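Local coordinates for putative exported protein (Bordetella parapertussis, PDB 3OCJ), which is of unknown function but carries a class I methyltransferase domain and so probably transfers a methyl group from S-adenosylmethionine, at residues F283-F288 with I300-A305; L209-W214 with L278-F283; R73-Q78 with R102-H107. All blocks are in the same frame, centred on the assembly; numbering follows the deposited sequence. Where two conformers were deposited one is given.

Interaction 1 (F283-F288 with I300-A305); sequences FTDLRF and IARKPA
Thr284 and Arg302 pair as antiparallel neighbours, and their backbones bond in both directions. Thr284 N donates a hydrogen bond to Arg302 O at 2.9 Å, nearly straight at 166°. Arg302 N returns a bond to Thr284 O, also 2.9 Å. From between its own backbone N and carbonyl carbon (chi1 62°), Thr284 OG1 adds a weak bond to Arg302 O at 3.5 Å. Further along, Arg287 and Ile300 form a second such pair: Ile300 N to Arg287 O at 2.8 Å, Arg287 N to Ile300 O at 2.9 Å. Between the two pairs the register slips by one residue, a beta bulge at the corner near Asp285. There one water donates to Asp285 O and also to Ile300 O, which so accepts twice. A second water links Asp285 OD2 to Arg302 NE. Gly220 O holds Arg302 NH2, and Leu217 O and Trp214 O hold Lys303 NZ. Arg287 turns away to a salt bridge with Glu289. On the other face, Ala301 CB packs against Phe283 CD1 at 3.5 Å. The result is a bulged beta hairpin whose strand 298-302 runs antiparallel between strand 221-226 and edge strand 286-289, as in the class I methyltransferase fold.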
loop_
_atom_site.group_PDB
_atom_site.type_symbol
_atom_site.label_atom_id
_atom_site.label_comp_id
_atom_site.label_asym_id
_atom_site.label_seq_id
_atom_site.Cartn_x
_atom_site.Cartn_y
_atom_site.Cartn_z
ATOM N N PHE A 283 -5.677 -19.496 -8.782
ATOM C CA PHE A 283 -5.146 -18.677 -9.871
ATOM C C PHE A 283 -4.119 -19.399 -10.735
ATOM O O PHE A 283 -3.418 -20.303 -10.278
ATOM C CB PHE A 283 -4.557 -17.372 -9.328
ATOM C CG PHE A 283 -5.589 -16.428 -8.797
ATOM C CD1 PHE A 283 -6.324 -15.630 -9.667
ATOM C CD2 PHE A 283 -5.846 -16.348 -7.435
ATOM C CE1 PHE A 283 -7.286 -14.756 -9.181
ATOM C CE2 PHE A 283 -6.811 -15.480 -6.942
ATOM C CZ PHE A 283 -7.534 -14.685 -7.810
ATOM N N THR A 284 -4.042 -18.974 -11.995
ATOM C CA THR A 284 -3.083 -19.506 -12.954
ATOM C C THR A 284 -2.443 -18.356 -13.727
ATOM O O THR A 284 -2.809 -17.189 -13.556
ATOM C CB THR A 284 -3.766 -20.461 -13.958
ATOM O OG1 THR A 284 -4.750 -19.741 -14.715
ATOM C CG2 THR A 284 -4.442 -21.613 -13.231
ATOM N N ASP A 285 -1.477 -18.690 -14.571
ATOM C CA ASP A 285 -0.878 -17.735 -15.501
ATOM C C ASP A 285 -0.318 -16.480 -14.823
ATOM O O ASP A 285 -0.441 -15.372 -15.349
ATOM C CB ASP A 285 -1.884 -17.337 -16.591
ATOM C CG ASP A 285 -2.307 -18.513 -17.458
ATOM O OD1 ASP A 285 -1.575 -19.522 -17.502
ATOM O OD2 ASP A 285 -3.373 -18.422 -18.099
ATOM N N LEU A 286 0.348 -16.660 -13.693
ATOM C CA LEU A 286 0.854 -15.512 -12.938
ATOM C C LEU A 286 1.910 -14.741 -13.708
ATOM O O LEU A 286 2.798 -15.334 -14.341
ATOM C CB LEU A 286 1.457 -15.962 -11.607
ATOM C CG LEU A 286 0.523 -16.128 -10.404
ATOM C CD1 LEU A 286 -0.798 -16.816 -10.719
ATOM C CD2 LEU A 286 1.260 -16.823 -9.256
ATOM N N ARG A 287 1.819 -13.419 -13.633
ATOM C CA ARG A 287 2.834 -12.518 -14.172
ATOM C C ARG A 287 3.252 -11.558 -13.067
ATOM O O ARG A 287 2.401 -10.914 -12.436
ATOM C CB ARG A 287 2.272 -11.730 -15.359
ATOM C CG ARG A 287 3.115 -10.525 -15.807
ATOM C CD ARG A 287 4.501 -10.907 -16.335
ATOM N NE ARG A 287 5.266 -9.703 -16.671
ATOM C CZ ARG A 287 6.592 -9.608 -16.623
ATOM N NH1 ARG A 287 7.322 -10.633 -16.219
ATOM N NH2 ARG A 287 7.187 -8.465 -16.933
ATOM N N PHE A 288 4.550 -11.474 -12.811
ATOM C CA PHE A 288 5.049 -10.517 -11.832
ATOM C C PHE A 288 5.646 -9.311 -12.548
ATOM O O PHE A 288 6.374 -9.450 -13.542
ATOM C CB PHE A 288 6.099 -11.161 -10.916
ATOM C CG PHE A 288 5.548 -12.239 -10.020
ATOM C CD1 PHE A 288 5.002 -11.934 -8.780
ATOM C CD2 PHE A 288 5.589 -13.569 -10.405
ATOM C CE1 PHE A 288 4.507 -12.924 -7.956
ATOM C CE2 PHE A 288 5.089 -14.566 -9.582
ATOM C CZ PHE A 288 4.540 -14.235 -8.348
ATOM N N ILE A 300 -0.089 -10.124 -11.435
ATOM C CA ILE A 300 -1.335 -10.265 -12.175
ATOM C C ILE A 300 -1.635 -11.756 -12.262
ATOM O O ILE A 300 -0.809 -12.531 -12.764
ATOM C CB ILE A 300 -1.256 -9.659 -13.587
ATOM C CG1 ILE A 300 -0.791 -8.192 -13.521
ATOM C CG2 ILE A 300 -2.628 -9.737 -14.254
ATOM C CD1 ILE A 300 0.709 -7.975 -13.651
ATOM N N ALA A 301 -2.799 -12.157 -11.761
ATOM C CA ALA A 301 -3.168 -13.567 -11.633
ATOM C C ALA A 301 -4.482 -13.828 -12.361
ATOM O O ALA A 301 -5.439 -13.083 -12.192
ATOM C CB ALA A 301 -3.291 -13.917 -10.160
ATOM N N ARG A 302 -4.541 -14.895 -13.155
ATOM C CA ARG A 302 -5.730 -15.187 -13.948
ATOM C C ARG A 302 -6.644 -16.231 -13.305
ATOM O O ARG A 302 -6.169 -17.225 -12.766
ATOM C CB ARG A 302 -5.314 -15.676 -15.339
ATOM C CG ARG A 302 -6.461 -16.169 -16.203
ATOM C CD ARG A 302 -7.206 -15.005 -16.850
ATOM N NE ARG A 302 -6.312 -14.162 -17.643
ATOM C CZ ARG A 302 -6.596 -12.918 -18.011
ATOM N NH1 ARG A 302 -5.725 -12.219 -18.731
ATOM N NH2 ARG A 302 -7.751 -12.369 -17.657
ATOM N N LYS A 303 -7.953 -15.993 -13.359
ATOM C CA LYS A 303 -8.932 -17.025 -13.046
ATOM C C LYS A 303 -9.301 -17.728 -14.345
ATOM O O LYS A 303 -9.706 -17.079 -15.303
ATOM C CB LYS A 303 -10.187 -16.423 -12.421
ATOM C CG LYS A 303 -11.268 -17.455 -12.113
ATOM C CD LYS A 303 -12.386 -16.851 -11.290
ATOM C CE LYS A 303 -13.485 -17.879 -11.029
ATOM N NZ LYS A 303 -14.452 -17.399 -9.997
ATOM N N PRO A 304 -9.159 -19.058 -14.381
ATOM C CA PRO A 304 -9.463 -19.793 -15.614
ATOM C C PRO A 304 -10.860 -19.507 -16.164
ATOM O O PRO A 304 -11.816 -19.327 -15.405
ATOM C CB PRO A 304 -9.335 -21.255 -15.180
ATOM C CG PRO A 304 -8.325 -21.223 -14.083
ATOM C CD PRO A 304 -8.567 -19.925 -13.348
ATOM N N ALA A 305 -10.958 -19.460 -17.491
ATOM C CA ALA A 305 -12.237 -19.292 -18.167
ATOM C C ALA A 305 -13.077 -20.542 -17.956
ATOM O O ALA A 305 -12.526 -21.611 -17.693
ATOM C CB ALA A 305 -12.013 -19.045 -19.659
ATOM O OXT ALA A 305 -14.307 -20.517 -18.032
HETATM O O HOH W 1 -1.350 -12.922 -15.593
HETATM O O HOH W 2 -4.117 -15.657 -18.951
#

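Interaction 2 (L209-W214 with L278-F283); sequences LYRRFW and LEEAGF
Trp214 and Phe283 meet edge to face. The edge of the indole's five-membered ring points at the Phe283 ring, with planes at 82° and centroids 4.8 Å apart. Trp214 CD1 lies over the centre of the phenyl face. Trp214 CG is anti to its backbone N (chi1 -172°), which lays the indole across the end of helix 271-280. One face of the indole then covers Ala281 O, 3.3 Å from Trp214 CG. Its NE1 makes a weak, bent bond to Gly282 O at 2.9 Å. The positive phi of Gly282 and two bonds back into the last turn make this helix end a Schellman motif. Helices 203-216 and 271-280 here pack beside each other on one face of the Rossmann-like methyltransferase sheet, where Phe213, Leu278 and Phe283 all touch Leu223. Leu278 CD2 stands over one face of the Tyr210 ring, 3.8 Å from the ring centroid and offset toward the rim, a CH-pi contact. The Tyr210 hydroxyl is bonded elsewhere, to Asn197. Ala281 CB fits against the start of the Tyr210 side chain, 3.7 Å from Tyr210 CB. At the outer side, in one of two Glu280 conformers, Glu280 OE2 lies 3.0 Å from Arg211 NH2 in a salt bridge near the guanidinium plane, so the bridge may not always form. Glu208 is a second partner of Arg211 NH2.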
loop_
_atom_site.group_PDB
_atom_site.type_symbol
_atom_site.label_atom_id
_atom_site.label_comp_id
_atom_site.label_asym_id
_atom_site.label_seq_id
_atom_site.Cartn_x
_atom_site.Cartn_y
_atom_site.Cartn_z
ATOM N N LEU A 209 -7.845 -14.768 1.828
ATOM C CA LEU A 209 -8.215 -13.518 1.175
ATOM C C LEU A 209 -8.142 -13.695 -0.345
ATOM O O LEU A 209 -9.054 -13.312 -1.072
ATOM C CB LEU A 209 -7.295 -12.389 1.637
ATOM C CG LEU A 209 -7.528 -11.041 0.947
ATOM C CD1 LEU A 209 -8.802 -10.386 1.433
ATOM C CD2 LEU A 209 -6.355 -10.106 1.161
ATOM N N TYR A 210 -7.063 -14.309 -0.817
ATOM C CA TYR A 210 -6.918 -14.562 -2.250
ATOM C C TYR A 210 -8.039 -15.454 -2.778
ATOM O O TYR A 210 -8.506 -15.268 -3.900
ATOM C CB TYR A 210 -5.559 -15.187 -2.569
ATOM C CG TYR A 210 -4.352 -14.300 -2.309
ATOM C CD1 TYR A 210 -4.474 -12.917 -2.178
ATOM C CD2 TYR A 210 -3.082 -14.864 -2.202
ATOM C CE1 TYR A 210 -3.350 -12.120 -1.963
ATOM C CE2 TYR A 210 -1.960 -14.084 -1.971
ATOM C CZ TYR A 210 -2.097 -12.719 -1.857
ATOM O OH TYR A 210 -0.991 -11.937 -1.637
ATOM N N ARG A 211 -8.468 -16.423 -1.974
ATOM C CA ARG A 211 -9.571 -17.286 -2.377
ATOM C C ARG A 211 -10.870 -16.497 -2.526
ATOM O O ARG A 211 -11.647 -16.738 -3.453
ATOM C CB ARG A 211 -9.763 -18.441 -1.396
ATOM C CG ARG A 211 -10.369 -19.659 -2.060
ATOM C CD ARG A 211 -10.632 -20.777 -1.069
ATOM N NE ARG A 211 -9.442 -21.176 -0.318
ATOM C CZ ARG A 211 -8.558 -22.082 -0.726
ATOM N NH1 ARG A 211 -8.706 -22.685 -1.898
ATOM N NH2 ARG A 211 -7.527 -22.383 0.046
ATOM N N ARG A 212 -11.106 -15.546 -1.620
ATOM C CA ARG A 212 -12.287 -14.694 -1.746
ATOM C C ARG A 212 -12.204 -13.830 -2.997
ATOM O O ARG A 212 -13.198 -13.645 -3.695
ATOM C CB ARG A 212 -12.477 -13.851 -0.485
ATOM C CG ARG A 212 -12.882 -14.719 0.700
ATOM C CD ARG A 212 -12.954 -13.964 2.005
ATOM N NE ARG A 212 -13.340 -14.879 3.078
ATOM C CZ ARG A 212 -14.592 -15.091 3.466
ATOM N NH1 ARG A 212 -15.589 -14.438 2.887
ATOM N NH2 ARG A 212 -14.845 -15.955 4.440
ATOM N N PHE A 213 -11.012 -13.330 -3.308
ATOM C CA PHE A 213 -10.827 -12.608 -4.568
ATOM C C PHE A 213 -11.158 -13.514 -5.765
ATOM O O PHE A 213 -11.855 -13.114 -6.687
ATOM C CB PHE A 213 -9.390 -12.108 -4.709
ATOM C CG PHE A 213 -8.996 -11.036 -3.726
ATOM C CD1 PHE A 213 -9.941 -10.280 -3.057
ATOM C CD2 PHE A 213 -7.646 -10.768 -3.501
ATOM C CE1 PHE A 213 -9.542 -9.280 -2.158
ATOM C CE2 PHE A 213 -7.243 -9.770 -2.621
ATOM C CZ PHE A 213 -8.192 -9.029 -1.948
ATOM N N TRP A 214 -10.648 -14.738 -5.755
ATOM C CA TRP A 214 -10.904 -15.666 -6.853
ATOM C C TRP A 214 -12.401 -15.923 -7.004
ATOM O O TRP A 214 -12.943 -15.904 -8.108
ATOM C CB TRP A 214 -10.168 -16.971 -6.588
ATOM C CG TRP A 214 -10.172 -17.954 -7.720
ATOM C CD1 TRP A 214 -9.183 -18.146 -8.646
ATOM C CD2 TRP A 214 -11.216 -18.889 -8.048
ATOM N NE1 TRP A 214 -9.547 -19.154 -9.522
ATOM C CE2 TRP A 214 -10.788 -19.621 -9.174
ATOM C CE3 TRP A 214 -12.469 -19.181 -7.488
ATOM C CZ2 TRP A 214 -11.567 -20.622 -9.756
ATOM C CZ3 TRP A 214 -13.242 -20.180 -8.074
ATOM C CH2 TRP A 214 -12.786 -20.883 -9.193
ATOM N N LEU A 278 -1.369 -17.933 -4.246
ATOM C CA LEU A 278 -2.298 -17.632 -5.329
ATOM C C LEU A 278 -2.737 -18.903 -6.056
ATOM O O LEU A 278 -3.902 -19.026 -6.454
ATOM C CB LEU A 278 -1.688 -16.620 -6.306
ATOM C CG LEU A 278 -1.585 -15.182 -5.785
ATOM C CD1 LEU A 278 -0.644 -14.390 -6.685
ATOM C CD2 LEU A 278 -2.960 -14.519 -5.727
ATOM N N GLU A 279 -1.802 -19.833 -6.252
ATOM C CA GLU A 279 -2.135 -21.102 -6.899
ATOM C C GLU A 279 -3.090 -21.929 -6.036
ATOM O O GLU A 279 -4.039 -22.523 -6.555
ATOM C CB GLU A 279 -0.862 -21.870 -7.268
ATOM C CG GLU A 279 -0.132 -21.208 -8.439
ATOM C CD GLU A 279 1.162 -21.890 -8.844
ATOM O OE1 GLU A 279 1.656 -22.761 -8.101
ATOM O OE2 GLU A 279 1.687 -21.520 -9.916
ATOM N N GLU A 280 -2.862 -21.946 -4.728
ATOM C CA GLU A 280 -3.773 -22.639 -3.817
ATOM C C GLU A 280 -5.179 -22.047 -3.918
ATOM O O GLU A 280 -6.173 -22.777 -3.887
ATOM C CB GLU A 280 -3.264 -22.577 -2.372
ATOM C CG GLU A 280 -4.284 -23.010 -1.314
ATOM C CD GLU A 280 -4.805 -24.423 -1.518
ATOM O OE1 GLU A 280 -4.097 -25.260 -2.130
ATOM O OE2 GLU A 280 -5.932 -24.700 -1.050
ATOM N N ALA A 281 -5.253 -20.721 -4.040
ATOM C CA ALA A 281 -6.529 -20.028 -4.198
ATOM C C ALA A 281 -7.209 -20.238 -5.549
ATOM O O ALA A 281 -8.360 -19.831 -5.716
ATOM C CB ALA A 281 -6.346 -18.546 -3.935
ATOM N N GLY A 282 -6.507 -20.841 -6.509
ATOM C CA GLY A 282 -7.105 -21.192 -7.793
ATOM C C GLY A 282 -6.617 -20.409 -9.005
ATOM O O GLY A 282 -7.098 -20.618 -10.132
ATOM N N PHE A 283 -5.677 -19.496 -8.782
ATOM C CA PHE A 283 -5.146 -18.677 -9.871
ATOM C C PHE A 283 -4.119 -19.399 -10.735
ATOM O O PHE A 283 -3.418 -20.303 -10.278
ATOM C CB PHE A 283 -4.557 -17.372 -9.328
ATOM C CG PHE A 283 -5.589 -16.428 -8.797
ATOM C CD1 PHE A 283 -6.324 -15.630 -9.667
ATOM C CD2 PHE A 283 -5.846 -16.348 -7.435
ATOM C CE1 PHE A 283 -7.286 -14.756 -9.181
ATOM C CE2 PHE A 283 -6.811 -15.480 -6.942
ATOM C CZ PHE A 283 -7.534 -14.685 -7.810
#

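Interaction 3 (R73-Q78 with R102-H107); sequences RLVTHQ and RERHGH
From helix 96-115, Arg102 reaches the end of helix 68-76 and grips Leu74 O with two nitrogens. NE and NH2 of Arg102 both lie 2.9 Å from Leu74 O, in a side-on clasp. This is the tight part of the contact. The oxygen is close to the guanidinium plane, but both donors tilt from the carbonyl plane, NH2 by 23°. The Arg102 chain is extended from CG to NE (chi3 -174°), which carries the guanidinium across to the end of helix 68-76. Arg102 CD also lies against Val75 O at 3.4 Å. Close by, in one of two Val75 conformers, Val75 CG1 stands over one face of the His105 ring, 3.6 Å from the ring centroid and offset toward the rim, a CH-pi contact. The rest is looser. On this side, partly exposed His77 touches Arg102 NH2 through its CB at 3.6 Å, with ring and guanidinium planes 49° apart. Glu93 takes the His77 NE2 bond. Arg102 NH2 has a further acceptor in Tyr92 O, on helix 86-94. Leu74 also touches the bound palmitic acid. One arginine thus bonds to carbonyls from two helices, and its positive charge is probably stabilised by the partial negative charge of these oxygens.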
loop_
_atom_site.group_PDB
_atom_site.type_symbol
_atom_site.label_atom_id
_atom_site.label_comp_id
_atom_site.label_asym_id
_atom_site.label_seq_id
_atom_site.Cartn_x
_atom_site.Cartn_y
_atom_site.Cartn_z
ATOM N N ARG A 73 -2.000 10.391 -1.023
ATOM C CA ARG A 73 -1.146 11.572 -1.028
ATOM C C ARG A 73 0.320 11.175 -1.189
ATOM O O ARG A 73 1.087 11.839 -1.886
ATOM C CB ARG A 73 -1.385 12.420 0.230
ATOM C CG ARG A 73 -2.793 12.997 0.308
ATOM C CD ARG A 73 -3.049 13.764 1.609
ATOM N NE ARG A 73 -2.267 14.993 1.681
ATOM C CZ ARG A 73 -2.509 15.978 2.537
ATOM N NH1 ARG A 73 -3.513 15.876 3.398
ATOM N NH2 ARG A 73 -1.746 17.063 2.536
ATOM N N LEU A 74 0.704 10.072 -0.563
ATOM C CA LEU A 74 2.064 9.588 -0.684
ATOM C C LEU A 74 2.341 9.043 -2.084
ATOM O O LEU A 74 3.331 9.415 -2.726
ATOM C CB LEU A 74 2.340 8.518 0.373
ATOM C CG LEU A 74 3.780 8.012 0.469
ATOM C CD1 LEU A 74 4.735 9.135 0.823
ATOM C CD2 LEU A 74 3.857 6.891 1.486
ATOM N N VAL A 75 1.456 8.177 -2.565
ATOM C CA VAL A 75 1.698 7.502 -3.831
ATOM C C VAL A 75 1.655 8.438 -5.041
ATOM O O VAL A 75 2.436 8.282 -5.974
ATOM C CB VAL A 75 0.741 6.309 -4.038
ATOM C CG1 VAL A 75 0.930 5.734 -5.418
ATOM C CG2 VAL A 75 0.995 5.239 -2.990
ATOM N N THR A 76 0.760 9.422 -5.019
ATOM C CA THR A 76 0.606 10.328 -6.150
ATOM C C THR A 76 1.492 11.579 -6.070
ATOM O O THR A 76 1.498 12.405 -6.985
ATOM C CB THR A 76 -0.859 10.756 -6.353
ATOM O OG1 THR A 76 -1.289 11.562 -5.252
ATOM C CG2 THR A 76 -1.759 9.532 -6.457
ATOM N N HIS A 77 2.232 11.709 -4.975
ATOM C CA HIS A 77 3.175 12.817 -4.835
ATOM C C HIS A 77 4.110 12.916 -6.041
ATOM O O HIS A 77 4.774 11.951 -6.415
ATOM C CB HIS A 77 3.991 12.682 -3.544
ATOM C CG HIS A 77 5.085 13.699 -3.414
ATOM N ND1 HIS A 77 4.849 15.007 -3.057
ATOM C CD2 HIS A 77 6.422 13.593 -3.599
ATOM C CE1 HIS A 77 5.993 15.668 -3.036
ATOM N NE2 HIS A 77 6.964 14.831 -3.350
ATOM N N GLN A 78 4.166 14.095 -6.645
ATOM C CA GLN A 78 5.111 14.351 -7.722
ATOM C C GLN A 78 6.395 14.922 -7.126
ATOM O O GLN A 78 6.365 15.942 -6.449
ATOM C CB GLN A 78 4.502 15.321 -8.733
ATOM C CG GLN A 78 3.202 14.819 -9.351
ATOM C CD GLN A 78 2.719 15.684 -10.501
ATOM O OE1 GLN A 78 3.490 16.446 -11.086
ATOM N NE2 GLN A 78 1.438 15.567 -10.832
ATOM N N ARG A 102 5.637 3.746 -5.437
ATOM C CA ARG A 102 5.276 4.563 -6.604
ATOM C C ARG A 102 5.502 3.811 -7.908
ATOM O O ARG A 102 4.722 3.942 -8.858
ATOM C CB ARG A 102 6.011 5.908 -6.639
ATOM C CG ARG A 102 5.649 6.777 -5.482
ATOM C CD ARG A 102 5.796 8.265 -5.776
ATOM N NE ARG A 102 5.540 8.965 -4.536
ATOM C CZ ARG A 102 6.491 9.398 -3.722
ATOM N NH1 ARG A 102 7.772 9.258 -4.057
ATOM N NH2 ARG A 102 6.156 9.994 -2.589
ATOM N N GLU A 103 6.574 3.021 -7.969
ATOM C CA GLU A 103 6.796 2.168 -9.133
ATOM C C GLU A 103 5.665 1.156 -9.247
ATOM O O GLU A 103 5.130 0.934 -10.331
ATOM C CB GLU A 103 8.128 1.434 -9.023
ATOM C CG GLU A 103 9.365 2.299 -9.165
ATOM C CD GLU A 103 10.613 1.479 -8.968
ATOM O OE1 GLU A 103 10.886 0.637 -9.844
ATOM O OE2 GLU A 103 11.289 1.663 -7.943
ATOM N N ARG A 104 5.307 0.546 -8.120
ATOM C CA ARG A 104 4.212 -0.414 -8.069
ATOM C C ARG A 104 2.915 0.213 -8.576
ATOM O O ARG A 104 2.208 -0.391 -9.365
ATOM C CB ARG A 104 4.048 -0.927 -6.643
ATOM C CG ARG A 104 2.820 -1.819 -6.436
ATOM C CD ARG A 104 2.271 -1.736 -4.984
ATOM N NE ARG A 104 1.977 -0.347 -4.608
ATOM C CZ ARG A 104 0.889 0.322 -4.981
ATOM N NH1 ARG A 104 -0.045 -0.251 -5.727
ATOM N NH2 ARG A 104 0.743 1.595 -4.608
ATOM N N HIS A 105 2.602 1.420 -8.109
ATOM C CA HIS A 105 1.439 2.152 -8.605
ATOM C C HIS A 105 1.437 2.265 -10.129
ATOM O O HIS A 105 0.394 2.115 -10.778
ATOM C CB HIS A 105 1.418 3.543 -7.967
ATOM C CG HIS A 105 0.229 4.370 -8.333
ATOM N ND1 HIS A 105 -1.041 4.093 -7.873
ATOM C CD2 HIS A 105 0.128 5.493 -9.078
ATOM C CE1 HIS A 105 -1.878 5.002 -8.341
ATOM N NE2 HIS A 105 -1.195 5.864 -9.074
ATOM N N GLY A 106 2.602 2.552 -10.704
ATOM C CA GLY A 106 2.731 2.603 -12.151
ATOM C C GLY A 106 2.443 1.263 -12.802
ATOM O O GLY A 106 1.786 1.196 -13.851
ATOM N N HIS A 107 2.947 0.185 -12.203
ATOM C CA HIS A 107 2.689 -1.142 -12.760
ATOM C C HIS A 107 1.210 -1.528 -12.650
ATOM O O HIS A 107 0.663 -2.162 -13.555
ATOM C CB HIS A 107 3.598 -2.206 -12.125
ATOM C CG HIS A 107 5.047 -2.029 -12.455
ATOM N ND1 HIS A 107 5.517 -2.005 -13.752
ATOM C CD2 HIS A 107 6.131 -1.874 -11.658
ATOM C CE1 HIS A 107 6.826 -1.828 -13.739
ATOM N NE2 HIS A 107 7.224 -1.741 -12.481
#

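From the N terminus, interaction 3 comes first. It closes a loop of 23 residues, mostly helix, and joins helix 68-76 to helix 96-115. Interaction 2 follows and spans the longest stretch, 63 residues, bringing helix 203-216 against the end of helix 271-280. Interaction 1 closes last, across the hairpin loop between strands 286-289 and 298-302. The three lie in series; none nests or crosses. Interactions 1 and 2 share Phe283 and touch directly, for example where Pro304 packs on Gly282 and Trp214, so helices and hairpin form one unit. Interaction 3 stands apart, its centre about 24 Å from that of interaction 1.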